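Local structure of putative adhesin (Bacteroides thetaiotaomicron, 4QDG) at residues A[100-112]-A[179-191]. The protein is a putative lipoprotein adhesin of the FimB/Mfa2 family, probably serving at the outer membrane in the assembly or anchoring of pili. Numbering follows the deposited sequence.
Sequences GTGYTDLQVELDS and ILFSYDNNLLENG
Y183 reaches from the 182-185 type I turn onto the loop ahead of strand 107-110. Its CB lies against the carbonyl O of Y103, and a chi1 of 68° tucks CG over its own backbone, which swings the ring over T104. There CG nears T104 CA, which makes a CH-pi contact 3.9 Å from the Y183 ring centroid. CD1 lies by T104 O and CE1 toward T104 CB. Along the other edge Y183 CD2 points at the face of the Y103 ring, 3.7 Å from Y103 CZ, in a T-shaped stack. CE2 meets both Y103 CE2 and T104 CG2, and CZ also touches T104 CG2. A flat, broad side chain suits this place, offering a face to the loop and an edge to the second ring, whose OH bonds to E130. A water accepts from Y183 N at 3.2 Å and donates weakly to T104 O, bridging turn and loop.

Just before the turn the chains pair as antiparallel strands. V108 and F181 form the hydrogen-bonded pair, F181 N donating to V108 O at 2.8 Å; E109 and L180 form the non-hydrogen-bonded one. Strand 107-110 is thereby the middle of a three-stranded sheet, with 91-94 beyond it. I179 crosses L110 at about a right angle, its CG2 beside L110 CD2. E109 CG lies against L180 CD1, while OE1 forms a salt bridge with K94 NZ. Backbone bonds thus set the register; the Y183 ring joins turn to loop, and aliphatic groups pack alongside the strands.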
loop_
_atom_site.group_PDB
_atom_site.type_symbol
_atom_site.label_atom_id
_atom_site.label_comp_id
_atom_site.label_asym_id
_atom_site.label_seq_id
_atom_site.Cartn_x
_atom_site.Cartn_y
_atom_site.Cartn_z
ATOM N N GLY A 100 1.083 -26.858 6.653
ATOM C CA GLY A 100 2.525 -26.665 6.764
ATOM C C GLY A 100 3.020 -25.258 7.034
ATOM O O GLY A 100 2.247 -24.332 7.312
ATOM N N THR A 101 4.342 -25.107 6.969
ATOM C CA THR A 101 5.035 -23.835 7.178
ATOM C C THR A 101 5.837 -23.469 5.926
ATOM O O THR A 101 6.634 -22.528 5.951
ATOM C CB THR A 101 5.899 -23.881 8.450
ATOM O OG1 THR A 101 6.804 -25.004 8.408
ATOM C CG2 THR A 101 5.043 -23.893 9.719
ATOM N N GLY A 102 5.561 -24.181 4.836
ATOM C CA GLY A 102 6.240 -24.002 3.559
ATOM C C GLY A 102 5.892 -22.713 2.840
ATOM O O GLY A 102 4.950 -21.995 3.222
ATOM N N TYR A 103 6.659 -22.424 1.775
ATOM C CA TYR A 103 6.509 -21.235 0.922
ATOM C C TYR A 103 5.041 -20.928 0.585
ATOM O O TYR A 103 4.601 -19.800 0.806
ATOM C CB TYR A 103 7.331 -21.408 -0.370
ATOM C CG TYR A 103 7.084 -20.364 -1.448
ATOM C CD1 TYR A 103 7.190 -19.003 -1.169
ATOM C CD2 TYR A 103 6.874 -20.742 -2.770
ATOM C CE1 TYR A 103 6.979 -18.045 -2.159
ATOM C CE2 TYR A 103 6.694 -19.797 -3.775
ATOM C CZ TYR A 103 6.743 -18.449 -3.466
ATOM O OH TYR A 103 6.541 -17.537 -4.467
ATOM N N THR A 104 4.289 -21.937 0.134
ATOM C CA THR A 104 2.909 -21.774 -0.336
ATOM C C THR A 104 1.864 -21.753 0.816
ATOM O O THR A 104 0.679 -21.517 0.557
ATOM C CB THR A 104 2.576 -22.840 -1.397
ATOM O OG1 THR A 104 2.624 -24.136 -0.821
ATOM C CG2 THR A 104 3.505 -22.779 -2.609
ATOM N N ASP A 105 2.302 -21.913 2.073
ATOM C CA ASP A 105 1.402 -21.918 3.230
ATOM C C ASP A 105 1.343 -20.554 3.933
ATOM O O ASP A 105 0.517 -20.344 4.827
ATOM C CB ASP A 105 1.816 -23.028 4.221
ATOM C CG ASP A 105 1.772 -24.421 3.606
ATOM O OD1 ASP A 105 0.754 -24.753 2.956
ATOM O OD2 ASP A 105 2.776 -25.151 3.719
ATOM N N LEU A 106 2.178 -19.622 3.533
ATOM C CA LEU A 106 2.143 -18.335 4.176
ATOM C C LEU A 106 1.028 -17.421 3.636
ATOM O O LEU A 106 0.715 -17.379 2.438
ATOM C CB LEU A 106 3.505 -17.644 4.078
ATOM C CG LEU A 106 3.765 -16.456 5.001
ATOM C CD1 LEU A 106 3.320 -16.734 6.466
ATOM C CD2 LEU A 106 5.209 -16.081 4.945
ATOM N N GLN A 107 0.396 -16.746 4.598
ATOM C CA GLN A 107 -0.599 -15.715 4.475
ATOM C C GLN A 107 -0.227 -14.577 5.409
ATOM O O GLN A 107 0.362 -14.834 6.466
ATOM C CB GLN A 107 -1.993 -16.244 4.818
ATOM C CG GLN A 107 -2.537 -17.212 3.792
ATOM C CD GLN A 107 -3.950 -17.631 4.068
ATOM O OE1 GLN A 107 -4.594 -17.218 5.036
ATOM N NE2 GLN A 107 -4.463 -18.479 3.212
ATOM N N VAL A 108 -0.565 -13.327 5.012
ATOM C CA VAL A 108 -0.420 -12.088 5.776
ATOM C C VAL A 108 -1.805 -11.425 5.799
ATOM O O VAL A 108 -2.440 -11.243 4.753
ATOM C CB VAL A 108 0.704 -11.151 5.241
ATOM C CG1 VAL A 108 0.661 -9.760 5.866
ATOM C CG2 VAL A 108 2.061 -11.783 5.465
ATOM N N GLU A 109 -2.277 -11.084 6.996
ATOM C CA GLU A 109 -3.569 -10.442 7.165
ATOM C C GLU A 109 -3.433 -9.158 7.948
ATOM O O GLU A 109 -2.586 -9.070 8.824
ATOM C CB GLU A 109 -4.534 -11.389 7.899
ATOM C CG GLU A 109 -6.000 -11.046 7.652
ATOM C CD GLU A 109 -7.024 -11.726 8.538
ATOM O OE1 GLU A 109 -6.898 -12.951 8.773
ATOM O OE2 GLU A 109 -7.980 -11.035 8.963
ATOM N N LEU A 110 -4.296 -8.165 7.655
ATOM C CA LEU A 110 -4.334 -6.940 8.454
ATOM C C LEU A 110 -4.902 -7.260 9.832
ATOM O O LEU A 110 -5.866 -8.018 9.946
ATOM C CB LEU A 110 -5.196 -5.857 7.774
ATOM C CG LEU A 110 -5.294 -4.489 8.484
ATOM C CD1 LEU A 110 -4.087 -3.613 8.189
ATOM C CD2 LEU A 110 -6.553 -3.756 8.099
ATOM N N ASP A 111 -4.310 -6.670 10.871
ATOM C CA ASP A 111 -4.832 -6.724 12.230
ATOM C C ASP A 111 -6.126 -5.893 12.210
ATOM O O ASP A 111 -6.069 -4.697 11.924
ATOM C CB ASP A 111 -3.774 -6.154 13.208
ATOM C CG ASP A 111 -4.113 -6.178 14.695
ATOM O OD1 ASP A 111 -5.320 -6.344 15.041
ATOM O OD2 ASP A 111 -3.184 -6.003 15.514
ATOM N N SER A 112 -7.285 -6.540 12.424
ATOM C CA SER A 112 -8.624 -5.923 12.382
ATOM C C SER A 112 -8.787 -4.687 13.308
ATOM O O SER A 112 -9.630 -3.830 13.036
ATOM C CB SER A 112 -9.688 -6.958 12.725
ATOM O OG SER A 112 -9.550 -7.417 14.063
ATOM N N ILE A 179 -7.678 -7.348 2.723
ATOM C CA ILE A 179 -6.852 -7.388 3.932
ATOM C C ILE A 179 -6.155 -8.753 4.148
ATOM O O ILE A 179 -5.408 -8.889 5.124
ATOM C CB ILE A 179 -7.618 -6.944 5.202
ATOM C CG1 ILE A 179 -8.691 -7.957 5.633
ATOM C CG2 ILE A 179 -8.145 -5.520 5.060
ATOM C CD1 ILE A 179 -8.895 -7.997 7.132
ATOM N N LEU A 180 -6.364 -9.727 3.237
ATOM C CA LEU A 180 -5.729 -11.044 3.306
ATOM C C LEU A 180 -4.888 -11.293 2.060
ATOM O O LEU A 180 -5.408 -11.245 0.946
ATOM C CB LEU A 180 -6.775 -12.164 3.490
ATOM C CG LEU A 180 -6.231 -13.595 3.691
ATOM C CD1 LEU A 180 -5.410 -13.717 4.989
ATOM C CD2 LEU A 180 -7.382 -14.634 3.693
ATOM N N PHE A 181 -3.592 -11.549 2.260
ATOM C CA PHE A 181 -2.653 -11.839 1.175
ATOM C C PHE A 181 -2.259 -13.310 1.160
ATOM O O PHE A 181 -1.962 -13.866 2.218
ATOM C CB PHE A 181 -1.368 -10.993 1.312
ATOM C CG PHE A 181 -1.531 -9.505 1.176
ATOM C CD1 PHE A 181 -1.826 -8.717 2.286
ATOM C CD2 PHE A 181 -1.327 -8.874 -0.049
ATOM C CE1 PHE A 181 -1.958 -7.331 2.159
ATOM C CE2 PHE A 181 -1.445 -7.483 -0.171
ATOM C CZ PHE A 181 -1.743 -6.720 0.936
ATOM N N SER A 182 -2.177 -13.927 -0.039
ATOM C CA SER A 182 -1.622 -15.276 -0.168
ATOM C C SER A 182 -0.093 -15.147 -0.245
ATOM O O SER A 182 0.424 -14.024 -0.276
ATOM C CB SER A 182 -2.181 -16.035 -1.372
ATOM O OG SER A 182 -2.119 -15.288 -2.573
ATOM N N TYR A 183 0.613 -16.288 -0.359
ATOM C CA TYR A 183 2.070 -16.394 -0.380
ATOM C C TYR A 183 2.723 -15.576 -1.499
ATOM O O TYR A 183 3.851 -15.129 -1.317
ATOM C CB TYR A 183 2.500 -17.874 -0.483
ATOM C CG TYR A 183 2.169 -18.540 -1.809
ATOM C CD1 TYR A 183 0.930 -19.162 -2.019
ATOM C CD2 TYR A 183 3.106 -18.582 -2.845
ATOM C CE1 TYR A 183 0.627 -19.782 -3.240
ATOM C CE2 TYR A 183 2.806 -19.179 -4.072
ATOM C CZ TYR A 183 1.577 -19.795 -4.259
ATOM O OH TYR A 183 1.348 -20.394 -5.476
ATOM N N ASP A 184 2.042 -15.409 -2.640
ATOM C CA ASP A 184 2.556 -14.711 -3.821
ATOM C C ASP A 184 2.154 -13.230 -3.843
ATOM O O ASP A 184 2.276 -12.588 -4.887
ATOM C CB ASP A 184 2.058 -15.424 -5.101
ATOM C CG ASP A 184 0.541 -15.575 -5.234
ATOM O OD1 ASP A 184 -0.175 -15.203 -4.292
ATOM O OD2 ASP A 184 0.080 -15.990 -6.315
ATOM N N ASN A 185 1.688 -12.699 -2.688
ATOM C CA ASN A 185 1.275 -11.327 -2.459
ATOM C C ASN A 185 -0.081 -10.987 -3.156
ATOM O O ASN A 185 -0.536 -9.834 -3.093
ATOM C CB ASN A 185 2.374 -10.321 -2.865
ATOM C CG ASN A 185 2.255 -9.030 -2.139
ATOM O OD1 ASN A 185 2.070 -8.985 -0.907
ATOM N ND2 ASN A 185 2.304 -7.951 -2.904
ATOM N N ASN A 186 -0.738 -11.985 -3.774
ATOM C CA ASN A 186 -2.048 -11.744 -4.363
ATOM C C ASN A 186 -3.110 -11.661 -3.230
ATOM O O ASN A 186 -2.903 -12.224 -2.142
ATOM C CB ASN A 186 -2.404 -12.871 -5.368
ATOM C CG ASN A 186 -3.604 -12.569 -6.273
ATOM O OD1 ASN A 186 -4.121 -11.437 -6.333
ATOM N ND2 ASN A 186 -4.076 -13.578 -7.015
ATOM N N LEU A 187 -4.244 -10.976 -3.485
ATOM C CA LEU A 187 -5.299 -10.887 -2.478
ATOM C C LEU A 187 -6.150 -12.132 -2.478
ATOM O O LEU A 187 -6.405 -12.713 -3.534
ATOM C CB LEU A 187 -6.211 -9.652 -2.688
ATOM C CG LEU A 187 -5.539 -8.289 -2.582
ATOM C CD1 LEU A 187 -6.437 -7.203 -3.145
ATOM C CD2 LEU A 187 -5.034 -7.990 -1.121
ATOM N N LEU A 188 -6.600 -12.532 -1.280
ATOM C CA LEU A 188 -7.499 -13.660 -1.062
ATOM C C LEU A 188 -8.850 -13.156 -0.568
ATOM O O LEU A 188 -8.878 -12.409 0.398
ATOM C CB LEU A 188 -6.907 -14.630 -0.035
ATOM C CG LEU A 188 -5.753 -15.524 -0.476
ATOM C CD1 LEU A 188 -5.237 -16.309 0.706
ATOM C CD2 LEU A 188 -6.177 -16.520 -1.567
ATOM N N GLU A 189 -9.961 -13.595 -1.173
ATOM C CA GLU A 189 -11.314 -13.178 -0.763
ATOM C C GLU A 189 -11.573 -13.560 0.705
ATOM O O GLU A 189 -11.462 -14.728 1.068
ATOM C CB GLU A 189 -12.372 -13.769 -1.704
ATOM C CG GLU A 189 -13.703 -13.046 -1.609
ATOM C CD GLU A 189 -14.732 -13.355 -2.681
ATOM O OE1 GLU A 189 -14.391 -14.051 -3.666
ATOM O OE2 GLU A 189 -15.889 -12.902 -2.531
ATOM N N ASN A 190 -11.849 -12.558 1.554
ATOM C CA ASN A 190 -11.991 -12.763 2.996
ATOM C C ASN A 190 -13.218 -12.032 3.586
ATOM O O ASN A 190 -13.488 -12.136 4.789
ATOM C CB ASN A 190 -10.701 -12.276 3.684
ATOM C CG ASN A 190 -10.556 -12.719 5.123
ATOM O OD1 ASN A 190 -10.558 -13.908 5.439
ATOM N ND2 ASN A 190 -10.485 -11.774 6.033
ATOM N N GLY A 191 -13.965 -11.344 2.736
ATOM C CA GLY A 191 -15.132 -10.571 3.140
ATOM C C GLY A 191 -14.804 -9.083 3.168
ATOM O O GLY A 191 -13.679 -8.672 3.516
HETATM O O HOH W 1 -1.164 -18.765 0.726
#